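Local coordinates for DNA sulfur modification protein DndE (Escherichia coli, PDB 4LRV) that takes part in DNA phosphorothioation, the sulfur modification of the DNA backbone, probably as a DNA-binding component, at residues 36-41 / 102-107; 44-49 / 83-88; 79-84 / 95-100. One frame throughout, in Å; residues are numbered along the deposited sequence.

In the fold
All three contacts use helix 87-103 or the turn leading into it. Contact 3 is the buried one: near mid-helix an aromatic pair, Tyr82 and His97, links it to the end of helix 71-81. Contact 2, partly buried and farther out, rests a loop on the turn before helix 87-103 through apolar contacts; the centres of contacts 2 and 3 are about 6 Å apart. Contact 1, also partly buried and about 18 Å from contact 2 between centres, belongs to the other end of the helix, where an arginine of helix 28-40 lies against leucine. Phe36, Ser39 and Val40 of contact 1 touch His97; contacts 1 and 3 touch the same neighbouring subunit, and contact 1 a further one.

Contact 1: 36-41 / 102-107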
# COMPACT_ATOMS: atom_id res chain seq x y z
N PHE A 36 13.13 14.36 6.66
CA PHE A 36 12.68 15.67 7.14
C PHE A 36 12.21 15.63 8.59
O PHE A 36 12.66 16.43 9.41
CB PHE A 36 11.58 16.25 6.23
CG PHE A 36 11.15 17.64 6.62
CD1 PHE A 36 11.93 18.74 6.30
CD2 PHE A 36 9.96 17.85 7.31
CE1 PHE A 36 11.55 20.02 6.66
CE2 PHE A 36 9.56 19.14 7.68
CZ PHE A 36 10.36 20.23 7.35
N PHE A 37 11.29 14.71 8.90
CA PHE A 37 10.71 14.67 10.25
C PHE A 37 11.65 14.13 11.34
O PHE A 37 11.51 14.51 12.49
CB PHE A 37 9.36 13.96 10.28
CG PHE A 37 8.26 14.74 9.62
CD1 PHE A 37 7.92 16.00 10.09
CD2 PHE A 37 7.58 14.22 8.53
CE1 PHE A 37 6.93 16.75 9.48
CE2 PHE A 37 6.57 14.95 7.91
CZ PHE A 37 6.24 16.22 8.39
N ARG A 38 12.60 13.28 10.98
CA ARG A 38 13.52 12.82 12.01
C ARG A 38 14.55 13.91 12.28
O ARG A 38 15.08 14.05 13.37
CB ARG A 38 14.14 11.45 11.67
CG ARG A 38 15.49 11.46 10.98
CD ARG A 38 16.19 10.10 11.12
NE ARG A 38 15.42 9.00 10.54
CZ ARG A 38 15.61 8.50 9.32
NH1 ARG A 38 16.55 8.99 8.52
NH2 ARG A 38 14.84 7.49 8.89
N SER A 39 14.79 14.73 11.27
CA SER A 39 15.67 15.87 11.42
C SER A 39 15.01 16.96 12.28
O SER A 39 15.59 17.49 13.22
CB SER A 39 16.00 16.41 10.05
OG SER A 39 16.90 17.47 10.15
N VAL A 40 13.77 17.27 11.93
CA VAL A 40 13.04 18.37 12.53
C VAL A 40 12.64 18.14 14.01
O VAL A 40 12.46 19.10 14.76
CB VAL A 40 11.87 18.74 11.61
CG1 VAL A 40 10.54 18.80 12.31
CG2 VAL A 40 12.20 19.98 10.79
N GLU A 41 12.53 16.88 14.43
CA GLU A 41 12.33 16.57 15.86
C GLU A 41 13.63 16.48 16.67
O GLU A 41 13.61 16.05 17.81
CB GLU A 41 11.47 15.31 16.05
CG GLU A 41 12.18 13.98 15.76
CD GLU A 41 11.22 12.78 15.84
OE1 GLU A 41 10.14 12.91 16.45
OE2 GLU A 41 11.54 11.70 15.29
N ILE A 102 18.59 12.25 6.66
CA ILE A 102 19.17 11.08 5.97
C ILE A 102 20.65 10.80 6.28
O ILE A 102 21.07 9.65 6.26
CB ILE A 102 18.95 11.14 4.43
CG1 ILE A 102 19.02 9.74 3.81
CG2 ILE A 102 19.93 12.08 3.74
CD1 ILE A 102 17.72 8.95 3.94
N ALA A 103 21.43 11.84 6.58
CA ALA A 103 22.82 11.64 7.03
C ALA A 103 22.87 10.82 8.32
O ALA A 103 23.84 10.10 8.58
CB ALA A 103 23.50 12.98 7.24
N ALA A 104 21.81 10.93 9.11
CA ALA A 104 21.72 10.26 10.40
C ALA A 104 21.65 8.73 10.27
O ALA A 104 21.27 8.05 11.22
CB ALA A 104 20.51 10.80 11.17
N LEU A 105 22.03 8.20 9.11
CA LEU A 105 21.98 6.76 8.86
C LEU A 105 23.33 6.23 8.35
O LEU A 105 23.38 5.39 7.45
CB LEU A 105 20.86 6.42 7.87
CG LEU A 105 19.43 6.95 8.09
CD1 LEU A 105 18.55 6.69 6.87
CD2 LEU A 105 18.75 6.37 9.34
N ARG A 106 24.41 6.74 8.93
CA ARG A 106 25.76 6.25 8.63
C ARG A 106 26.52 5.94 9.92
O ARG A 106 26.15 6.44 10.99
CB ARG A 106 26.54 7.27 7.78
CG ARG A 106 25.80 7.85 6.56
CD ARG A 106 26.78 8.54 5.61
NE ARG A 106 26.26 9.75 4.97
CZ ARG A 106 26.52 11.00 5.37
NH1 ARG A 106 26.01 12.04 4.71
NH2 ARG A 106 27.30 11.22 6.42
N ASN A 107 27.56 5.11 9.80
CA ASN A 107 28.59 4.85 10.85
C ASN A 107 28.57 3.43 11.43
O ASN A 107 27.67 3.05 12.17
CB ASN A 107 28.61 5.91 11.97
CG ASN A 107 29.28 7.21 11.53
OD1 ASN A 107 29.63 7.40 10.36
ND2 ASN A 107 29.47 8.12 12.49
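Arg38, in the last full turn of helix 28-40, faces Ile102, Ala104 and Leu105, where helix 87-103 ends and Ala104 is the first residue to leave helical geometry. The arginine chain bends at chi3 (60°), which turns the guanidinium across the leucine, the two side chains meeting at about a right angle. Leu105 CD2 sits 3.5 Å above one face of the guanidinium, displaced toward its rim, and Arg38 NH1 lies 3.5 Å from Leu105 CD1. A flat cation suits this place, because its face tolerates methyl groups while its rim seeks oxygen. Strand 6-7 and helices 11-23 and 28-40 are consistent with the ribbon-helix-helix pattern of the Met repressor clan, whose second helix here meets the C-terminal helix. Ile102 CA stands at the guanidinium edge, 4.2 Å from Arg38 NH1. The same NH1 is hydrogen-bonded to Gly101 O, and the negative C-terminal end of the helix probably favours the positive charge there. Ala104 CB comes to 4.4 Å from Arg38 CD, a small group that lets the arginine pass. Leu105 also packs on Leu20 of helix 11-23 and on Arg6 of a neighbouring subunit.

Contact 2: 44-49 / 83-88; sequences FRYSPE and PQLEQK
Leu85 reaches across to Tyr46 and Pro48, each of its two methyl groups serving one partner. The leucine belongs to the short turn joining helices 71-81 and 87-103, and the residues it meets lie in the irregular loop that follows helix 28-40. Leu85 CD1 lies against one side of the Tyr46 ring, 4.0 Å from Tyr46 CD1 and 4.1 Å from Tyr46 CE1, and the two side chains cross obliquely. The other branch is directed at the proline ring, with Leu85 CD2 4.3 Å from Pro48 CG. A forked apolar residue suits a place where it must meet both a buried ring and a proline near the surface. The backbones keep their distance: the closest pair of CA atoms, Pro48 and Leu85, is 8.6 Å apart, leaving the side chains to bridge the interval.

Behind this first shell, Tyr46 has its CG anti to the backbone N (chi1 175°), which throws the ring inward onto helix 87-103. There it packs on Lys92, Ala93 and Ala96, the two small alanines leaving room for the ring, while its hydroxyl is hydrogen-bonded to Asp51 OD2. On the other side of the contact, Glu86 occupies the N-cap position of helix 87-103, so Leu85 sits directly before the cap. Farther back along the loop, Arg45 folds back onto the loop: its NH1 is hydrogen-bonded to Ser42 O, and Arg45 NH1 donates to Phe44 O at 2.7 Å with an N-H...O angle of 153°, the oxygen lying close to the guanidinium plane.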
# COMPACT_ATOMS: atom_id res chain seq x y z
N PHE A 44 19.08 19.86 14.99
CA PHE A 44 19.47 20.53 13.77
C PHE A 44 18.47 21.63 13.41
O PHE A 44 17.27 21.47 13.58
CB PHE A 44 19.62 19.53 12.62
CG PHE A 44 19.98 20.17 11.32
CD1 PHE A 44 21.30 20.38 10.98
CD2 PHE A 44 18.98 20.62 10.46
CE1 PHE A 44 21.64 20.99 9.78
CE2 PHE A 44 19.30 21.23 9.26
CZ PHE A 44 20.64 21.42 8.92
N ARG A 45 19.00 22.76 12.94
CA ARG A 45 18.20 23.86 12.43
C ARG A 45 18.95 24.54 11.30
O ARG A 45 20.15 24.83 11.41
CB ARG A 45 17.91 24.89 13.52
CG ARG A 45 16.88 24.49 14.58
CD ARG A 45 15.50 24.30 14.00
NE ARG A 45 14.52 23.95 15.03
CZ ARG A 45 14.32 22.72 15.51
NH1 ARG A 45 15.04 21.70 15.07
NH2 ARG A 45 13.41 22.52 16.45
N TYR A 46 18.24 24.79 10.21
CA TYR A 46 18.78 25.57 9.13
C TYR A 46 19.00 27.02 9.58
O TYR A 46 18.25 27.56 10.38
CB TYR A 46 17.85 25.52 7.92
CG TYR A 46 18.30 26.42 6.78
CD1 TYR A 46 17.85 27.73 6.69
CD2 TYR A 46 19.19 25.96 5.82
CE1 TYR A 46 18.26 28.56 5.65
CE2 TYR A 46 19.62 26.78 4.78
CZ TYR A 46 19.14 28.07 4.70
OH TYR A 46 19.54 28.91 3.68
N SER A 47 20.03 27.65 9.02
CA SER A 47 20.24 29.07 9.20
C SER A 47 20.90 29.62 7.93
O SER A 47 21.88 29.05 7.46
CB SER A 47 21.08 29.34 10.44
OG SER A 47 20.98 30.69 10.84
N PRO A 48 20.38 30.73 7.38
CA PRO A 48 20.78 31.13 6.03
C PRO A 48 22.21 31.64 5.95
O PRO A 48 22.84 31.54 4.89
CB PRO A 48 19.78 32.25 5.69
CG PRO A 48 19.41 32.84 7.01
CD PRO A 48 19.50 31.72 8.03
N GLU A 49 22.74 32.16 7.05
CA GLU A 49 24.08 32.73 7.03
C GLU A 49 25.19 31.67 7.12
O GLU A 49 26.37 32.00 7.23
CB GLU A 49 24.23 33.82 8.11
CG GLU A 49 24.63 33.31 9.52
CD GLU A 49 23.72 32.22 10.05
OE1 GLU A 49 22.49 32.39 9.99
OE2 GLU A 49 24.24 31.19 10.54
N PRO A 83 9.83 31.42 10.27
CA PRO A 83 8.82 32.47 10.00
C PRO A 83 9.32 33.60 9.11
O PRO A 83 8.54 34.17 8.31
CB PRO A 83 8.46 33.00 11.40
CG PRO A 83 9.59 32.58 12.31
CD PRO A 83 10.14 31.30 11.71
N GLN A 84 10.61 33.92 9.23
CA GLN A 84 11.19 35.06 8.52
C GLN A 84 11.77 34.74 7.14
O GLN A 84 12.19 35.65 6.42
CB GLN A 84 12.24 35.78 9.39
CG GLN A 84 11.68 36.54 10.58
CD GLN A 84 10.68 37.63 10.18
OE1 GLN A 84 9.52 37.59 10.58
NE2 GLN A 84 11.13 38.60 9.39
N LEU A 85 11.81 33.46 6.77
CA LEU A 85 12.45 33.07 5.51
C LEU A 85 11.54 33.26 4.30
O LEU A 85 10.32 33.08 4.39
CB LEU A 85 12.95 31.62 5.58
CG LEU A 85 14.01 31.28 6.64
CD1 LEU A 85 14.49 29.83 6.52
CD2 LEU A 85 15.18 32.22 6.52
N GLU A 86 12.14 33.64 3.17
CA GLU A 86 11.42 33.74 1.90
C GLU A 86 11.47 32.39 1.18
O GLU A 86 12.23 31.51 1.57
CB GLU A 86 12.05 34.81 1.01
CG GLU A 86 12.44 36.11 1.71
CD GLU A 86 11.30 37.12 1.74
OE1 GLU A 86 11.57 38.30 1.40
OE2 GLU A 86 10.16 36.75 2.09
N GLN A 87 10.66 32.25 0.14
CA GLN A 87 10.56 30.99 -0.60
C GLN A 87 11.93 30.36 -0.91
O GLN A 87 12.20 29.22 -0.52
CB GLN A 87 9.74 31.18 -1.87
CG GLN A 87 9.25 29.88 -2.49
CD GLN A 87 8.29 30.11 -3.65
OE1 GLN A 87 8.66 30.64 -4.70
NE2 GLN A 87 7.04 29.70 -3.46
N LYS A 88 12.79 31.11 -1.61
CA LYS A 88 14.15 30.67 -1.91
C LYS A 88 14.85 30.02 -0.69
O LYS A 88 15.45 28.96 -0.81
CB LYS A 88 14.99 31.85 -2.44
CG LYS A 88 16.37 31.48 -2.95
CD LYS A 88 16.32 30.91 -4.38
CE LYS A 88 16.75 31.94 -5.44
NZ LYS A 88 18.22 31.85 -5.74

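Contact 3: 79-84 / 95-100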
# COMPACT_ATOMS: atom_id res chain seq x y z
N LYS A 79 6.80 26.71 8.38
CA LYS A 79 6.36 28.06 8.65
C LYS A 79 6.71 28.43 10.10
O LYS A 79 7.21 29.53 10.35
CB LYS A 79 4.86 28.19 8.39
CG LYS A 79 4.30 29.58 8.57
CD LYS A 79 2.79 29.53 8.44
CE LYS A 79 2.23 30.85 7.94
NZ LYS A 79 2.76 31.19 6.58
N MSE A 80 6.48 27.51 11.02
CA MSE A 80 6.75 27.76 12.44
C MSE A 80 8.24 27.80 12.78
O MSE A 80 8.66 28.58 13.63
CB MSE A 80 6.04 26.73 13.33
CG MSE A 80 4.53 26.80 13.24
SE MSE A 80 3.62 25.65 14.53
CE MSE A 80 4.34 26.42 16.18
N LEU A 81 9.03 26.94 12.14
CA LEU A 81 10.47 26.92 12.40
C LEU A 81 11.17 28.06 11.70
O LEU A 81 12.21 28.51 12.18
CB LEU A 81 11.11 25.60 11.98
CG LEU A 81 10.75 24.30 12.70
CD1 LEU A 81 11.35 23.14 11.95
CD2 LEU A 81 11.25 24.32 14.12
N TYR A 82 10.60 28.53 10.58
CA TYR A 82 11.27 29.50 9.71
C TYR A 82 10.40 30.71 9.29
O TYR A 82 10.28 31.03 8.10
CB TYR A 82 11.88 28.77 8.50
CG TYR A 82 12.83 27.68 8.95
CD1 TYR A 82 14.09 28.00 9.46
CD2 TYR A 82 12.46 26.34 8.92
CE1 TYR A 82 14.96 27.02 9.90
CE2 TYR A 82 13.32 25.35 9.37
CZ TYR A 82 14.57 25.70 9.86
OH TYR A 82 15.43 24.74 10.31
N PRO A 83 9.83 31.42 10.27
CA PRO A 83 8.82 32.47 10.00
C PRO A 83 9.32 33.60 9.11
O PRO A 83 8.54 34.17 8.31
CB PRO A 83 8.46 33.00 11.40
CG PRO A 83 9.59 32.58 12.31
CD PRO A 83 10.14 31.30 11.71
N GLN A 84 10.61 33.92 9.23
CA GLN A 84 11.19 35.06 8.52
C GLN A 84 11.77 34.74 7.14
O GLN A 84 12.19 35.65 6.42
CB GLN A 84 12.24 35.78 9.39
CG GLN A 84 11.68 36.54 10.58
CD GLN A 84 10.68 37.63 10.18
OE1 GLN A 84 9.52 37.59 10.58
NE2 GLN A 84 11.13 38.60 9.39
N ALA A 95 15.36 21.27 2.24
CA ALA A 95 16.45 20.42 1.74
C ALA A 95 17.50 20.11 2.81
O ALA A 95 17.92 18.96 2.96
CB ALA A 95 17.10 21.04 0.51
N ALA A 96 17.93 21.12 3.54
CA ALA A 96 18.91 20.92 4.60
C ALA A 96 18.40 19.90 5.62
O ALA A 96 19.16 19.03 6.05
CB ALA A 96 19.24 22.25 5.28
N HIS A 97 17.12 20.00 5.98
CA HIS A 97 16.49 19.04 6.87
C HIS A 97 16.41 17.63 6.29
O HIS A 97 16.57 16.66 7.02
CB HIS A 97 15.10 19.51 7.30
CG HIS A 97 15.11 20.34 8.54
ND1 HIS A 97 14.70 21.66 8.57
CD2 HIS A 97 15.50 20.03 9.80
CE1 HIS A 97 14.83 22.12 9.80
NE2 HIS A 97 15.32 21.16 10.56
N VAL A 98 16.16 17.50 4.99
CA VAL A 98 16.13 16.16 4.39
C VAL A 98 17.53 15.55 4.46
O VAL A 98 17.68 14.38 4.85
CB VAL A 98 15.54 16.16 2.96
CG1 VAL A 98 15.62 14.77 2.37
CG2 VAL A 98 14.09 16.60 3.00
N GLU A 99 18.54 16.35 4.13
CA GLU A 99 19.94 15.92 4.18
C GLU A 99 20.35 15.51 5.59
O GLU A 99 20.93 14.44 5.78
CB GLU A 99 20.87 17.04 3.68
CG GLU A 99 22.35 16.81 3.88
CD GLU A 99 23.16 18.11 3.75
OE1 GLU A 99 22.55 19.21 3.68
OE2 GLU A 99 24.42 18.03 3.70
N ASP A 100 20.04 16.35 6.57
CA ASP A 100 20.39 16.06 7.96
C ASP A 100 19.72 14.76 8.42
O ASP A 100 20.39 13.85 8.87
CB ASP A 100 20.01 17.23 8.86
CG ASP A 100 20.26 16.95 10.31
OD1 ASP A 100 21.45 16.97 10.72
OD2 ASP A 100 19.28 16.69 11.05
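Tyr82 places its CG opposite its own carbonyl carbon, beside the backbone N (chi1 -56°), and His97 turns its imidazole out from helix 87-103 with chi1 near -90°, so that the two rings advance on each other from opposite directions. Tyr82 is the first residue to leave helical geometry after helix 71-81, and this change of course aims its ring toward His97. The rings meet edge against edge without stacking, centroids 5.8 Å apart and planes inclined by 58°. His97 CE1 approaches near the tyrosine plane, 3.6 Å from Tyr82 CE2. The modelled distance between the hydroxyl and CE1 is too short to be trusted, and the hydroxyl's clear partner is a backbone amide, since Tyr82 OH is hydrogen-bonded to Tyr46 N at 2.8 Å. Tyrosine fits this place because it reaches across with a rigid apolar plate and still brings an oxygen to a loop amide.

Leu81 adds an apolar flank, its CD1 lying 4.2 Å from His97 CE1. A weak hydrogen bond from His97 ND1 to Ala93 O, one turn earlier, probably helps to hold the imidazole's orientation, and Phe44 meets it edge-to-face. Helix 28-40 also borders it: Phe36 meets the ring at a steep angle, while Val40 packs against it through CG2. Asp100, almost a turn farther on, bonds through OD2 to Ser39 OG. The pair thus joins the end of helix 71-81 to helix 87-103, with helix 28-40 packed against the same histidine; Tyr82 also packs on Leu90 and Ala93, and Leu81 touches the selenomethionine Met80 of a neighbouring subunit.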